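Local structure of teichoic acid D-alanine hydrolase (Staphylococcus aureus, 5ZH8) at residues Tyr178-Ser183 with Lys194-Arg199; Lys184-Leu189 with Leu279-Gly284; Ala249-Gln254 with Ala285-Met290. The protein removes D-alanyl groups from the wall teichoic acid and lipoteichoic acid of the staphylococcal cell envelope by hydrolysing their esters. All coordinates share one frame; numbering follows the deposited sequence.

Contact 1 (Tyr178-Ser183 with Lys194-Arg199)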
ATOM      1  N   TYR A 178      11.114   6.175  19.296  1.00 75.85           N
ATOM      2  CA  TYR A 178      10.079   5.242  18.862  1.00 76.48           C
ATOM      3  C   TYR A 178       9.305   5.844  17.696  1.00 73.58           C
ATOM      4  O   TYR A 178       9.170   7.064  17.597  1.00 71.57           O
ATOM      5  CB  TYR A 178       9.111   4.919  20.009  1.00 79.92           C
ATOM      6  CG  TYR A 178       9.662   3.954  21.038  1.00 83.58           C
ATOM      7  CD1 TYR A 178       9.715   2.589  20.777  1.00 85.15           C
ATOM      8  CD2 TYR A 178      10.113   4.402  22.275  1.00 85.80           C
ATOM      9  CE1 TYR A 178      10.212   1.700  21.714  1.00 88.88           C
ATOM     10  CE2 TYR A 178      10.618   3.519  23.216  1.00 89.46           C
ATOM     11  CZ  TYR A 178      10.665   2.169  22.928  1.00 91.01           C
ATOM     12  OH  TYR A 178      11.160   1.284  23.853  1.00 94.98           O
ATOM     13  N   LYS A 179       8.802   4.985  16.811  1.00 73.63           N
ATOM     14  CA  LYS A 179       8.056   5.448  15.643  1.00 71.41           C
ATOM     15  C   LYS A 179       6.810   6.208  16.088  1.00 71.71           C
ATOM     16  O   LYS A 179       6.140   5.799  17.033  1.00 74.42           O
ATOM     17  CB  LYS A 179       7.680   4.281  14.732  1.00 71.92           C
ATOM     18  CG  LYS A 179       7.899   4.558  13.251  1.00 69.40           C
ATOM     19  CD  LYS A 179       7.541   3.349  12.395  1.00 70.27           C
ATOM     20  CE  LYS A 179       7.442   3.727  10.923  1.00 67.86           C
ATOM     21  NZ  LYS A 179       7.110   2.561  10.054  1.00 68.49           N
ATOM     22  N   TYR A 180       6.515   7.312  15.401  1.00 69.35           N
ATOM     23  CA  TYR A 180       5.440   8.207  15.783  1.00 70.05           C
ATOM     24  C   TYR A 180       4.132   7.478  15.592  1.00 72.03           C
ATOM     25  O   TYR A 180       3.816   7.010  14.498  1.00 70.87           O
ATOM     26  CB  TYR A 180       5.419   9.474  14.939  1.00 67.10           C
ATOM     27  CG  TYR A 180       4.295  10.430  15.295  1.00 67.56           C
ATOM     28  CD1 TYR A 180       4.242  11.027  16.544  1.00 69.42           C
ATOM     29  CD2 TYR A 180       3.293  10.746  14.379  1.00 66.47           C
ATOM     30  CE1 TYR A 180       3.227  11.912  16.879  1.00 70.29           C
ATOM     31  CE2 TYR A 180       2.278  11.631  14.704  1.00 67.43           C
ATOM     32  CZ  TYR A 180       2.248  12.212  15.955  1.00 69.26           C
ATOM     33  OH  TYR A 180       1.235  13.084  16.276  1.00 70.21           O
ATOM     34  N   LYS A 181       3.392   7.342  16.678  1.00 75.65           N
ATOM     35  CA  LYS A 181       2.065   6.762  16.644  1.00 77.81           C
ATOM     36  C   LYS A 181       1.092   7.927  16.704  1.00 78.14           C
ATOM     37  O   LYS A 181       0.886   8.496  17.778  1.00 80.29           O
ATOM     38  CB  LYS A 181       1.862   5.826  17.838  1.00 81.80           C
ATOM     39  CG  LYS A 181       2.426   4.425  17.638  1.00 82.70           C
ATOM     40  CD  LYS A 181       1.975   3.479  18.744  1.00 86.97           C
ATOM     41  CE  LYS A 181       0.509   3.088  18.614  1.00 88.75           C
ATOM     42  NZ  LYS A 181      -0.066   2.741  19.943  1.00 93.24           N
ATOM     43  N   SER A 182       0.505   8.284  15.559  1.00 76.31           N
ATOM     44  CA  SER A 182      -0.455   9.389  15.484  1.00 76.32           C
ATOM     45  C   SER A 182      -1.724   9.136  16.319  1.00 79.83           C
ATOM     46  O   SER A 182      -2.055   7.993  16.642  1.00 81.80           O
ATOM     47  CB  SER A 182      -0.844   9.651  14.030  1.00 73.66           C
ATOM     48  OG  SER A 182      -1.268   8.449  13.410  1.00 73.95           O
ATOM     49  N   SER A 183      -2.404  10.225  16.685  1.00 80.54           N
ATOM     50  CA  SER A 183      -3.686  10.160  17.382  1.00 83.95           C
ATOM     51  C   SER A 183      -4.584  11.314  16.941  1.00 83.93           C
ATOM     52  O   SER A 183      -4.106  12.419  16.694  1.00 82.28           O
ATOM     53  CB  SER A 183      -3.482  10.212  18.894  1.00 86.80           C
ATOM     54  OG  SER A 183      -4.720  10.090  19.569  1.00 90.43           O
ATOM     55  N   LYS A 194       4.995  16.747  22.080  1.00 75.92           N
ATOM     56  CA  LYS A 194       4.937  16.446  23.510  1.00 79.47           C
ATOM     57  C   LYS A 194       4.550  14.985  23.755  1.00 80.78           C
ATOM     58  O   LYS A 194       4.903  14.412  24.774  1.00 83.14           O
ATOM     59  CB  LYS A 194       4.010  17.422  24.254  1.00 82.16           C
ATOM     60  CG  LYS A 194       4.796  18.457  25.051  1.00 83.34           C
ATOM     61  CD  LYS A 194       4.088  19.790  25.243  1.00 84.52           C
ATOM     62  CE  LYS A 194       4.991  20.775  25.994  1.00 85.36           C
ATOM     63  NZ  LYS A 194       4.271  21.902  26.661  1.00 87.67           N
ATOM     64  N   ALA A 195       3.832  14.384  22.814  1.00 79.46           N
ATOM     65  CA  ALA A 195       3.563  12.945  22.858  1.00 80.65           C
ATOM     66  C   ALA A 195       4.833  12.139  22.582  1.00 79.25           C
ATOM     67  O   ALA A 195       5.127  11.179  23.298  1.00 81.34           O
ATOM     68  CB  ALA A 195       2.467  12.570  21.870  1.00 79.64           C
ATOM     69  N   ILE A 196       5.579  12.544  21.550  1.00 75.87           N
ATOM     70  CA  ILE A 196       6.844  11.897  21.163  1.00 74.50           C
ATOM     71  C   ILE A 196       7.887  11.961  22.273  1.00 76.41           C
ATOM     72  O   ILE A 196       8.695  11.052  22.439  1.00 76.88           O
ATOM     73  CB  ILE A 196       7.467  12.601  19.927  1.00 70.77           C
ATOM     74  CG1 ILE A 196       6.655  12.321  18.660  1.00 68.59           C
ATOM     75  CG2 ILE A 196       8.916  12.178  19.710  1.00 69.79           C
ATOM     76  CD1 ILE A 196       6.949  13.290  17.532  1.00 65.31           C
ATOM     77  N   GLN A 197       7.885  13.062  23.013  1.00 77.74           N
ATOM     78  CA  GLN A 197       8.827  13.237  24.115  1.00 80.12           C
ATOM     79  C   GLN A 197       8.552  12.235  25.240  1.00 84.48           C
ATOM     80  O   GLN A 197       9.488  11.683  25.807  1.00 86.01           O
ATOM     81  CB  GLN A 197       8.816  14.692  24.621  1.00 80.08           C
ATOM     82  CG  GLN A 197       9.914  15.033  25.614  1.00 81.43           C
ATOM     83  CD  GLN A 197       9.605  14.638  27.042  1.00 85.43           C
ATOM     84  OE1 GLN A 197       8.448  14.600  27.450  1.00 87.11           O
ATOM     85  NE2 GLN A 197      10.645  14.346  27.809  1.00 87.16           N
ATOM     86  N   LYS A 198       7.277  11.993  25.544  1.00 86.97           N
ATOM     87  CA  LYS A 198       6.899  10.993  26.543  1.00 91.37           C
ATOM     88  C   LYS A 198       7.337   9.576  26.131  1.00 91.94           C
ATOM     89  O   LYS A 198       7.882   8.831  26.951  1.00 94.77           O
ATOM     90  CB  LYS A 198       5.386  11.040  26.825  1.00 93.29           C
ATOM     91  CG  LYS A 198       4.930  10.224  28.027  1.00 98.06           C
ATOM     92  CD  LYS A 198       5.432  10.794  29.345  1.00101.00           C
ATOM     93  CE  LYS A 198       4.764  10.102  30.525  1.00106.13           C
ATOM     94  NZ  LYS A 198       5.240  10.598  31.849  1.00109.31           N
ATOM     95  N   ARG A 199       7.105   9.207  24.873  1.00 89.69           N
ATOM     96  CA  ARG A 199       7.504   7.890  24.388  1.00 90.15           C
ATOM     97  C   ARG A 199       9.019   7.746  24.428  1.00 89.88           C
ATOM     98  O   ARG A 199       9.527   6.697  24.789  1.00 92.04           O
ATOM     99  CB  ARG A 199       7.006   7.656  22.971  1.00 87.36           C
ATOM    100  CG  ARG A 199       5.495   7.672  22.834  1.00 88.25           C
ATOM    101  CD  ARG A 199       5.063   6.765  21.702  1.00 86.99           C
ATOM    102  NE  ARG A 199       5.231   5.362  22.077  1.00 89.89           N
ATOM    103  CZ  ARG A 199       5.453   4.357  21.230  1.00 89.31           C
ATOM    104  NH1 ARG A 199       5.559   4.562  19.913  1.00 85.60           N
ATOM    105  NH2 ARG A 199       5.589   3.123  21.711  1.00 92.44           N
TER

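Contact 2 (Lys184-Leu189 with Leu279-Gly284)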
ATOM      1  N   LYS A 184      -5.886  11.051  16.857  1.00 86.56           N
ATOM      2  CA  LYS A 184      -6.867  12.073  16.481  1.00 87.22           C
ATOM      3  C   LYS A 184      -7.016  13.105  17.595  1.00 89.28           C
ATOM      4  O   LYS A 184      -7.417  14.243  17.350  1.00 89.22           O
ATOM      5  CB  LYS A 184      -8.226  11.428  16.184  1.00 89.76           C
ATOM      6  CG  LYS A 184      -8.210  10.456  15.011  1.00 88.17           C
ATOM      7  CD  LYS A 184      -9.576   9.800  14.830  1.00 91.12           C
ATOM      8  CE  LYS A 184      -9.777   9.246  13.430  1.00 89.16           C
ATOM      9  NZ  LYS A 184     -11.111   8.607  13.232  1.00 92.09           N
ATOM     10  N   ASP A 185      -6.697  12.690  18.818  1.00 91.23           N
ATOM     11  CA  ASP A 185      -6.699  13.570  19.981  1.00 93.29           C
ATOM     12  C   ASP A 185      -5.856  14.824  19.760  1.00 90.30           C
ATOM     13  O   ASP A 185      -6.252  15.922  20.154  1.00 91.86           O
ATOM     14  CB  ASP A 185      -6.161  12.823  21.210  1.00 95.81           C
ATOM     15  CG  ASP A 185      -7.051  11.664  21.638  1.00 99.36           C
ATOM     16  OD1 ASP A 185      -8.027  11.349  20.922  1.00 99.54           O
ATOM     17  OD2 ASP A 185      -6.764  11.066  22.696  1.00102.26           O
ATOM     18  N   TYR A 186      -4.698  14.656  19.128  1.00 86.18           N
ATOM     19  CA  TYR A 186      -3.727  15.741  19.011  1.00 83.37           C
ATOM     20  C   TYR A 186      -4.217  16.810  18.045  1.00 81.88           C
ATOM     21  O   TYR A 186      -4.445  16.542  16.868  1.00 79.70           O
ATOM     22  CB  TYR A 186      -2.355  15.212  18.581  1.00 79.81           C
ATOM     23  CG  TYR A 186      -1.849  14.033  19.395  1.00 80.76           C
ATOM     24  CD1 TYR A 186      -2.213  13.857  20.739  1.00 83.91           C
ATOM     25  CD2 TYR A 186      -0.991  13.098  18.825  1.00 78.49           C
ATOM     26  CE1 TYR A 186      -1.747  12.779  21.472  1.00 85.13           C
ATOM     27  CE2 TYR A 186      -0.520  12.018  19.556  1.00 79.88           C
ATOM     28  CZ  TYR A 186      -0.898  11.866  20.878  1.00 83.03           C
ATOM     29  OH  TYR A 186      -0.424  10.799  21.594  1.00 84.25           O
ATOM     30  N   LYS A 187      -4.380  18.021  18.568  1.00 83.18           N
ATOM     31  CA  LYS A 187      -4.964  19.125  17.827  1.00 82.74           C
ATOM     32  C   LYS A 187      -3.915  19.974  17.136  1.00 79.00           C
ATOM     33  O   LYS A 187      -4.261  20.805  16.298  1.00 78.15           O
ATOM     34  CB  LYS A 187      -5.768  20.020  18.775  1.00 86.96           C
ATOM     35  CG  LYS A 187      -6.821  19.294  19.601  1.00 91.21           C
ATOM     36  CD  LYS A 187      -7.868  18.581  18.749  1.00 91.95           C
ATOM     37  CE  LYS A 187      -8.749  19.552  17.970  1.00 92.57           C
ATOM     38  NZ  LYS A 187      -9.921  18.879  17.334  1.00 93.83           N
ATOM     39  N   ASN A 188      -2.644  19.784  17.488  1.00 76.96           N
ATOM     40  CA  ASN A 188      -1.580  20.655  16.990  1.00 74.09           C
ATOM     41  C   ASN A 188      -0.200  20.006  17.051  1.00 71.94           C
ATOM     42  O   ASN A 188      -0.026  18.938  17.650  1.00 72.68           O
ATOM     43  CB  ASN A 188      -1.575  21.961  17.787  1.00 75.65           C
ATOM     44  CG  ASN A 188      -1.457  21.731  19.277  1.00 78.05           C
ATOM     45  OD1 ASN A 188      -0.531  21.076  19.745  1.00 77.15           O
ATOM     46  ND2 ASN A 188      -2.401  22.274  20.029  1.00 81.25           N
ATOM     47  N   LEU A 189       0.774  20.675  16.435  1.00 69.21           N
ATOM     48  CA  LEU A 189       2.155  20.206  16.422  1.00 67.48           C
ATOM     49  C   LEU A 189       2.688  19.998  17.835  1.00 69.78           C
ATOM     50  O   LEU A 189       3.369  19.012  18.095  1.00 69.73           O
ATOM     51  CB  LEU A 189       3.044  21.201  15.673  1.00 65.25           C
ATOM     52  CG  LEU A 189       4.527  20.855  15.504  1.00 63.36           C
ATOM     53  CD1 LEU A 189       4.704  19.545  14.752  1.00 62.04           C
ATOM     54  CD2 LEU A 189       5.263  21.977  14.790  1.00 61.73           C
ATOM     55  N   LEU A 279      -3.959  15.774  10.114  1.00 64.10           N
ATOM     56  CA  LEU A 279      -3.056  16.724   9.471  1.00 61.72           C
ATOM     57  C   LEU A 279      -2.850  17.996  10.299  1.00 62.74           C
ATOM     58  O   LEU A 279      -1.904  18.755  10.057  1.00 61.50           O
ATOM     59  CB  LEU A 279      -3.561  17.056   8.066  1.00 60.58           C
ATOM     60  CG  LEU A 279      -3.719  15.879   7.088  1.00 59.21           C
ATOM     61  CD1 LEU A 279      -4.097  16.405   5.714  1.00 58.09           C
ATOM     62  CD2 LEU A 279      -2.449  15.044   7.018  1.00 57.31           C
ATOM     63  N   ASP A 280      -3.723  18.230  11.275  1.00 65.60           N
ATOM     64  CA  ASP A 280      -3.529  19.321  12.249  1.00 66.89           C
ATOM     65  C   ASP A 280      -2.296  19.134  13.151  1.00 65.63           C
ATOM     66  O   ASP A 280      -1.755  20.108  13.660  1.00 65.39           O
ATOM     67  CB  ASP A 280      -4.795  19.538  13.104  1.00 70.73           C
ATOM     68  CG  ASP A 280      -5.264  18.278  13.824  1.00 73.04           C
ATOM     69  OD1 ASP A 280      -4.751  17.166  13.543  1.00 72.02           O
ATOM     70  OD2 ASP A 280      -6.171  18.409  14.675  1.00 76.49           O
ATOM     71  N   GLN A 281      -1.854  17.890  13.327  1.00 64.66           N
ATOM     72  CA  GLN A 281      -0.684  17.574  14.146  1.00 64.07           C
ATOM     73  C   GLN A 281       0.555  17.235  13.310  1.00 61.09           C
ATOM     74  O   GLN A 281       1.593  16.862  13.859  1.00 60.60           O
ATOM     75  CB  GLN A 281      -1.020  16.398  15.074  1.00 66.03           C
ATOM     76  CG  GLN A 281      -0.863  15.013  14.447  1.00 64.78           C
ATOM     77  CD  GLN A 281      -1.821  13.977  15.009  1.00 67.33           C
ATOM     78  OE1 GLN A 281      -1.403  12.915  15.465  1.00 67.72           O
ATOM     79  NE2 GLN A 281      -3.117  14.281  14.970  1.00 68.97           N
ATOM     80  N   TYR A 282       0.447  17.366  11.988  1.00 59.30           N
ATOM     81  CA  TYR A 282       1.481  16.889  11.063  1.00 56.79           C
ATOM     82  C   TYR A 282       2.215  18.005  10.318  1.00 55.32           C
ATOM     83  O   TYR A 282       2.689  17.803   9.194  1.00 53.78           O
ATOM     84  CB  TYR A 282       0.872  15.881  10.071  1.00 55.95           C
ATOM     85  CG  TYR A 282       1.414  14.480  10.246  1.00 55.60           C
ATOM     86  CD1 TYR A 282       2.619  14.105   9.656  1.00 53.54           C
ATOM     87  CD2 TYR A 282       0.738  13.542  11.020  1.00 57.53           C
ATOM     88  CE1 TYR A 282       3.127  12.831   9.823  1.00 53.69           C
ATOM     89  CE2 TYR A 282       1.240  12.265  11.192  1.00 57.76           C
ATOM     90  CZ  TYR A 282       2.434  11.914  10.592  1.00 55.87           C
ATOM     91  OH  TYR A 282       2.927  10.642  10.763  1.00 56.54           O
ATOM     92  N   TYR A 283       2.336  19.169  10.951  1.00 56.44           N
ATOM     93  CA  TYR A 283       3.038  20.298  10.340  1.00 55.24           C
ATOM     94  C   TYR A 283       4.522  19.994  10.219  1.00 53.60           C
ATOM     95  O   TYR A 283       5.219  19.880  11.224  1.00 54.42           O
ATOM     96  CB  TYR A 283       2.816  21.583  11.139  1.00 57.08           C
ATOM     97  CG  TYR A 283       1.474  22.227  10.869  1.00 58.63           C
ATOM     98  CD1 TYR A 283       0.330  21.788  11.522  1.00 60.79           C
ATOM     99  CD2 TYR A 283       1.351  23.267   9.950  1.00 58.19           C
ATOM    100  CE1 TYR A 283      -0.901  22.368  11.271  1.00 62.45           C
ATOM    101  CE2 TYR A 283       0.124  23.852   9.694  1.00 59.89           C
ATOM    102  CZ  TYR A 283      -0.999  23.398  10.362  1.00 61.98           C
ATOM    103  OH  TYR A 283      -2.231  23.970  10.136  1.00 64.33           O
ATOM    104  N   GLY A 284       4.985  19.830   8.984  1.00 51.82           N
ATOM    105  CA  GLY A 284       6.395  19.591   8.697  1.00 50.48           C
ATOM    106  C   GLY A 284       6.732  18.187   8.233  1.00 49.64           C
ATOM    107  O   GLY A 284       7.803  17.973   7.666  1.00 48.66           O
TER

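Contact 3 (Ala249-Gln254 with Ala285-Met290)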
ATOM      1  N   ALA A 249      -0.328  24.565  -0.754  1.00 52.87           N
ATOM      2  CA  ALA A 249      -1.084  24.990   0.416  1.00 54.42           C
ATOM      3  C   ALA A 249      -1.127  23.947   1.517  1.00 53.96           C
ATOM      4  O   ALA A 249      -0.973  22.753   1.275  1.00 52.63           O
ATOM      5  CB  ALA A 249      -2.499  25.386   0.013  1.00 56.60           C
ATOM      6  N   PHE A 250      -1.320  24.429   2.739  1.00 55.21           N
ATOM      7  CA  PHE A 250      -1.583  23.568   3.879  1.00 55.40           C
ATOM      8  C   PHE A 250      -3.022  23.082   3.782  1.00 56.94           C
ATOM      9  O   PHE A 250      -3.878  23.762   3.229  1.00 58.27           O
ATOM     10  CB  PHE A 250      -1.335  24.312   5.199  1.00 56.59           C
ATOM     11  CG  PHE A 250       0.121  24.555   5.493  1.00 54.73           C
ATOM     12  CD1 PHE A 250       0.886  23.578   6.109  1.00 53.72           C
ATOM     13  CD2 PHE A 250       0.724  25.752   5.147  1.00 54.53           C
ATOM     14  CE1 PHE A 250       2.227  23.787   6.380  1.00 52.50           C
ATOM     15  CE2 PHE A 250       2.066  25.973   5.415  1.00 53.43           C
ATOM     16  CZ  PHE A 250       2.820  24.987   6.031  1.00 52.32           C
ATOM     17  N   TYR A 251      -3.267  21.896   4.329  1.00 57.11           N
ATOM     18  CA  TYR A 251      -4.528  21.164   4.150  1.00 58.70           C
ATOM     19  C   TYR A 251      -5.831  21.960   4.337  1.00 61.36           C
ATOM     20  O   TYR A 251      -6.820  21.681   3.658  1.00 62.31           O
ATOM     21  CB  TYR A 251      -4.548  19.942   5.077  1.00 59.30           C
ATOM     22  CG  TYR A 251      -4.818  20.269   6.532  1.00 61.82           C
ATOM     23  CD1 TYR A 251      -3.806  20.756   7.360  1.00 61.69           C
ATOM     24  CD2 TYR A 251      -6.085  20.093   7.082  1.00 64.73           C
ATOM     25  CE1 TYR A 251      -4.053  21.061   8.691  1.00 63.81           C
ATOM     26  CE2 TYR A 251      -6.342  20.391   8.415  1.00 67.03           C
ATOM     27  CZ  TYR A 251      -5.323  20.876   9.212  1.00 66.58           C
ATOM     28  OH  TYR A 251      -5.576  21.168  10.537  1.00 69.03           O
ATOM     29  N   ASP A 252      -5.841  22.931   5.250  1.00 62.80           N
ATOM     30  CA  ASP A 252      -7.083  23.610   5.619  1.00 65.94           C
ATOM     31  C   ASP A 252      -7.224  25.037   5.079  1.00 66.62           C
ATOM     32  O   ASP A 252      -8.150  25.754   5.461  1.00 69.64           O
ATOM     33  CB  ASP A 252      -7.252  23.611   7.145  1.00 68.13           C
ATOM     34  CG  ASP A 252      -8.716  23.706   7.579  1.00 71.91           C
ATOM     35  OD1 ASP A 252      -9.609  23.206   6.854  1.00 72.70           O
ATOM     36  OD2 ASP A 252      -8.978  24.292   8.654  1.00 74.52           O
ATOM     37  N   GLU A 253      -6.333  25.454   4.186  1.00 64.40           N
ATOM     38  CA  GLU A 253      -6.435  26.786   3.593  1.00 65.65           C
ATOM     39  C   GLU A 253      -7.655  26.861   2.664  1.00 67.44           C
ATOM     40  O   GLU A 253      -7.850  25.997   1.810  1.00 66.43           O
ATOM     41  CB  GLU A 253      -5.143  27.159   2.861  1.00 63.50           C
ATOM     42  CG  GLU A 253      -3.923  27.225   3.769  1.00 62.13           C
ATOM     43  CD  GLU A 253      -2.720  27.881   3.109  1.00 60.80           C
ATOM     44  OE1 GLU A 253      -2.785  29.082   2.759  1.00 62.55           O
ATOM     45  OE2 GLU A 253      -1.689  27.200   2.955  1.00 58.28           O
ATOM     46  N   GLN A 254      -8.479  27.889   2.861  1.00 70.38           N
ATOM     47  CA  GLN A 254      -9.793  27.986   2.205  1.00 72.66           C
ATOM     48  C   GLN A 254      -9.732  28.098   0.689  1.00 71.67           C
ATOM     49  O   GLN A 254     -10.402  27.340  -0.005  1.00 71.72           O
ATOM     50  CB  GLN A 254     -10.600  29.170   2.769  1.00 76.45           C
ATOM     51  CG  GLN A 254     -11.142  28.934   4.162  1.00 78.40           C
ATOM     52  CD  GLN A 254     -12.118  27.775   4.216  1.00 79.39           C
ATOM     53  OE1 GLN A 254     -13.085  27.724   3.453  1.00 81.04           O
ATOM     54  NE2 GLN A 254     -11.867  26.835   5.125  1.00 78.63           N
ATOM     55  N   ALA A 285       5.838  17.232   8.473  1.00 50.68           N
ATOM     56  CA  ALA A 285       6.063  15.827   8.083  1.00 50.34           C
ATOM     57  C   ALA A 285       5.013  15.272   7.111  1.00 50.15           C
ATOM     58  O   ALA A 285       5.018  14.074   6.814  1.00 49.92           O
ATOM     59  CB  ALA A 285       6.143  14.949   9.326  1.00 52.05           C
ATOM     60  N   GLY A 286       4.109  16.128   6.630  1.00 50.44           N
ATOM     61  CA  GLY A 286       3.212  15.758   5.533  1.00 50.17           C
ATOM     62  C   GLY A 286       1.757  16.179   5.641  1.00 51.43           C
ATOM     63  O   GLY A 286       0.864  15.336   5.545  1.00 52.27           O
ATOM     64  N   ASN A 287       1.517  17.480   5.804  1.00 51.69           N
ATOM     65  CA  ASN A 287       0.162  18.038   5.713  1.00 53.00           C
ATOM     66  C   ASN A 287       0.089  19.143   4.659  1.00 52.32           C
ATOM     67  O   ASN A 287      -0.775  20.019   4.734  1.00 54.06           O
ATOM     68  CB  ASN A 287      -0.320  18.547   7.078  1.00 54.95           C
ATOM     69  CG  ASN A 287       0.417  19.791   7.546  1.00 54.72           C
ATOM     70  OD1 ASN A 287       1.458  20.163   6.999  1.00 53.06           O
ATOM     71  ND2 ASN A 287      -0.128  20.444   8.568  1.00 56.43           N
ATOM     72  N   LEU A 288       0.981  19.082   3.670  1.00 50.08           N
ATOM     73  CA  LEU A 288       1.031  20.074   2.601  1.00 49.47           C
ATOM     74  C   LEU A 288       0.518  19.486   1.293  1.00 48.89           C
ATOM     75  O   LEU A 288       0.782  18.326   0.985  1.00 47.82           O
ATOM     76  CB  LEU A 288       2.459  20.559   2.399  1.00 48.17           C
ATOM     77  CG  LEU A 288       2.644  21.813   1.550  1.00 48.28           C
ATOM     78  CD1 LEU A 288       2.292  23.069   2.344  1.00 49.80           C
ATOM     79  CD2 LEU A 288       4.077  21.861   1.048  1.00 46.89           C
ATOM     80  N   TYR A 289      -0.206  20.308   0.531  1.00 49.51           N
ATOM     81  CA  TYR A 289      -0.728  19.937  -0.780  1.00 49.37           C
ATOM     82  C   TYR A 289      -0.051  20.771  -1.864  1.00 48.72           C
ATOM     83  O   TYR A 289       0.054  21.984  -1.732  1.00 49.61           O
ATOM     84  CB  TYR A 289      -2.240  20.163  -0.830  1.00 51.37           C
ATOM     85  CG  TYR A 289      -3.055  19.149  -0.062  1.00 52.20           C
ATOM     86  CD1 TYR A 289      -3.061  19.131   1.326  1.00 53.03           C
ATOM     87  CD2 TYR A 289      -3.833  18.209  -0.733  1.00 52.70           C
ATOM     88  CE1 TYR A 289      -3.818  18.202   2.027  1.00 54.16           C
ATOM     89  CE2 TYR A 289      -4.591  17.275  -0.045  1.00 53.53           C
ATOM     90  CZ  TYR A 289      -4.582  17.271   1.331  1.00 54.26           C
ATOM     91  OH  TYR A 289      -5.328  16.339   2.013  1.00 55.34           O
ATOM     92  N   MET A 290       0.396  20.123  -2.934  1.00 47.81           N
ATOM     93  CA  MET A 290       1.103  20.800  -4.026  1.00 47.69           C
ATOM     94  C   MET A 290       0.599  20.324  -5.374  1.00 47.80           C
ATOM     95  O   MET A 290       0.328  19.141  -5.549  1.00 47.26           O
ATOM     96  CB  MET A 290       2.603  20.474  -4.004  1.00 46.30           C
ATOM     97  CG  MET A 290       3.404  21.061  -2.872  1.00 46.35           C
ATOM     98  SD  MET A 290       5.183  20.802  -3.139  1.00 45.34           S
ATOM     99  CE  MET A 290       5.583  22.306  -4.023  1.00 45.92           C
TER

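Contact 1 (Tyr178-Ser183 with Lys194-Arg199)
Arg199 starts with CG anti to its own carbonyl carbon (chi1 -62°), and a bend at chi3 (72°) then brings its guanidinium to the chain at Tyr178-Lys181. The site belongs to the helical part of a beta-lactamase-like fold. Here the loop that leads into helix 189-199 runs back past the end of that helix. The guanidinium is held between two aliphatic groups. CB of Tyr178 lies over one face, 3.6 Å from NH1 of Arg199. CD of Lys181 lies over the opposite face, 3.9 Å from the same NH1. At the edge and in plane stands O of Lys179, 3.2 Å from NH1 of Arg199. Lys181 makes its approach with the aliphatic CG and CD, while its NZ, a like charge, stays 5.9 Å from NH1 of Arg199. The Tyr178 ring turns an edge to the helix end, with CD2 3.5 Å from O of Arg199. Asn212 grips the loop backbone by accepting from N of Tyr180 and donating to O of Tyr178. Tyr180 brings the apolar side of the contact. Its ring and the Ile196 side chain cross at about a right angle, and CD1 of Tyr180 sits 3.5 Å from CG1 of Ile196.

Contact 2 (Lys184-Leu189 with Leu279-Gly284)
Tyr186 is the first residue of 184-189 to meet the loop 279-284, and it does so two residues before the N-cap of helix 189-199. The contact therefore joins a helix start in the beta-lactamase-like fold to the loop that precedes strand 288-290. The Tyr186 ring meets the Gln281 amide with its edge, CD2 lying 3.4 Å from OE1, and the two planes are 57° apart. The Gln281 chain bends at chi2 (-149°), which lays its amide beside CB of Tyr186. That amide is fixed by neighbours in the loop 178-183: OE1 accepts from Tyr180 OH, and NE2 donates to Ser183 O. NE2 is also 3.2 Å from O of Tyr186, but at a poor angle for a bond. Lys187 comes next. Its CA lies 3.5 Å from OD2 of Asp280, and its NZ is 4.6 Å from the same OD2, too far for a salt bridge but close enough for a probable mild attraction. Asn188 is the N-cap residue, its OD1 accepting from N of Gln191. Its backbone faces the other loop, where CA makes a CA-H...O contact of 3.4 Å with O of Asp280. Leu189 opens the helix. Its side chain is packed against Leu217 and Ala220 of helix 213-227, while Tyr283 leans on helix 47-55. With CG anti to the backbone N (chi1 -178°), Leu189 extends to the Tyr283 backbone, and its CD1 ends 3.6 Å from O of Tyr283.

Contact 3 (Ala249-Gln254 with Ala285-Met290)
Ala249 and Tyr289 form an antiparallel hydrogen-bonded pair. N of Ala249 donates to O of Tyr289 at 2.8 Å, and N of Tyr289 donates to O of Ala249 at 2.7 Å. Both bonds are nearly straight. A third bond continues the ladder past the end of the strand, from N of Tyr251 to O of Asn287 at 3.1 Å, and it is more bent (141°). Phe250 and Leu288 are the non-hydrogen-bonded pair, with side chains on the face away from Ala249 and Tyr289. With CG anti to the backbone N (chi1 -167°), Leu288 sets CD1 over the centre of the Phe250 ring, 3.9 Å from the centroid, a CH-pi contact. At the edge of that ring, in its plane, OD1 of Asn287 is 3.6 Å from CD1 of Phe250. Beyond the pair, CB of Tyr251 packs 3.6 Å from CE1 of Tyr289.

Second-shell bonds position these groups. ND2 of Asn287 donates to O of Leu279, and N of Asn287 donates to OE1 of Gln129. Strand 288-290 is the middle strand of a small three-stranded sheet, bonded on its other edge to Ile125 and Phe123. After strand 248-250 the chain makes a type I turn, Phe250 to Glu253. The turn brings Glu253 back, so that its OE2 accepts from N of Phe250 at 2.8 Å. OE2 also bonds Tyr236 OH, and OE1 bonds ND2 of Asn56. A buried carboxylate with these three donors is probably stabilised in its ionised form. Backbone bonds thus set the register of the strand pair, Glu253 satisfies the outward Phe250 N, and Leu288 closes the apolar face against Phe250.

From the N terminus, the chain first enters 178-183 and soon returns through helix 189-199, where contact 1 closes a short local loop. Contact 2 opens at 184-189, inside that loop, and closes only at 279-284, so contacts 1 and 2 cross. Contact 3 opens at 249-254, within the long excursion spanned by contact 2, and closes at 285-290, directly after 279-284. Contacts 2 and 3 therefore cross as well, whereas contacts 1 and 3 follow in series and do not touch. Contact 2 touches both others. Together they tie the start and end of helix 189-199, through the loop 279-284, to the small sheet containing strands 248-250 and 288-290.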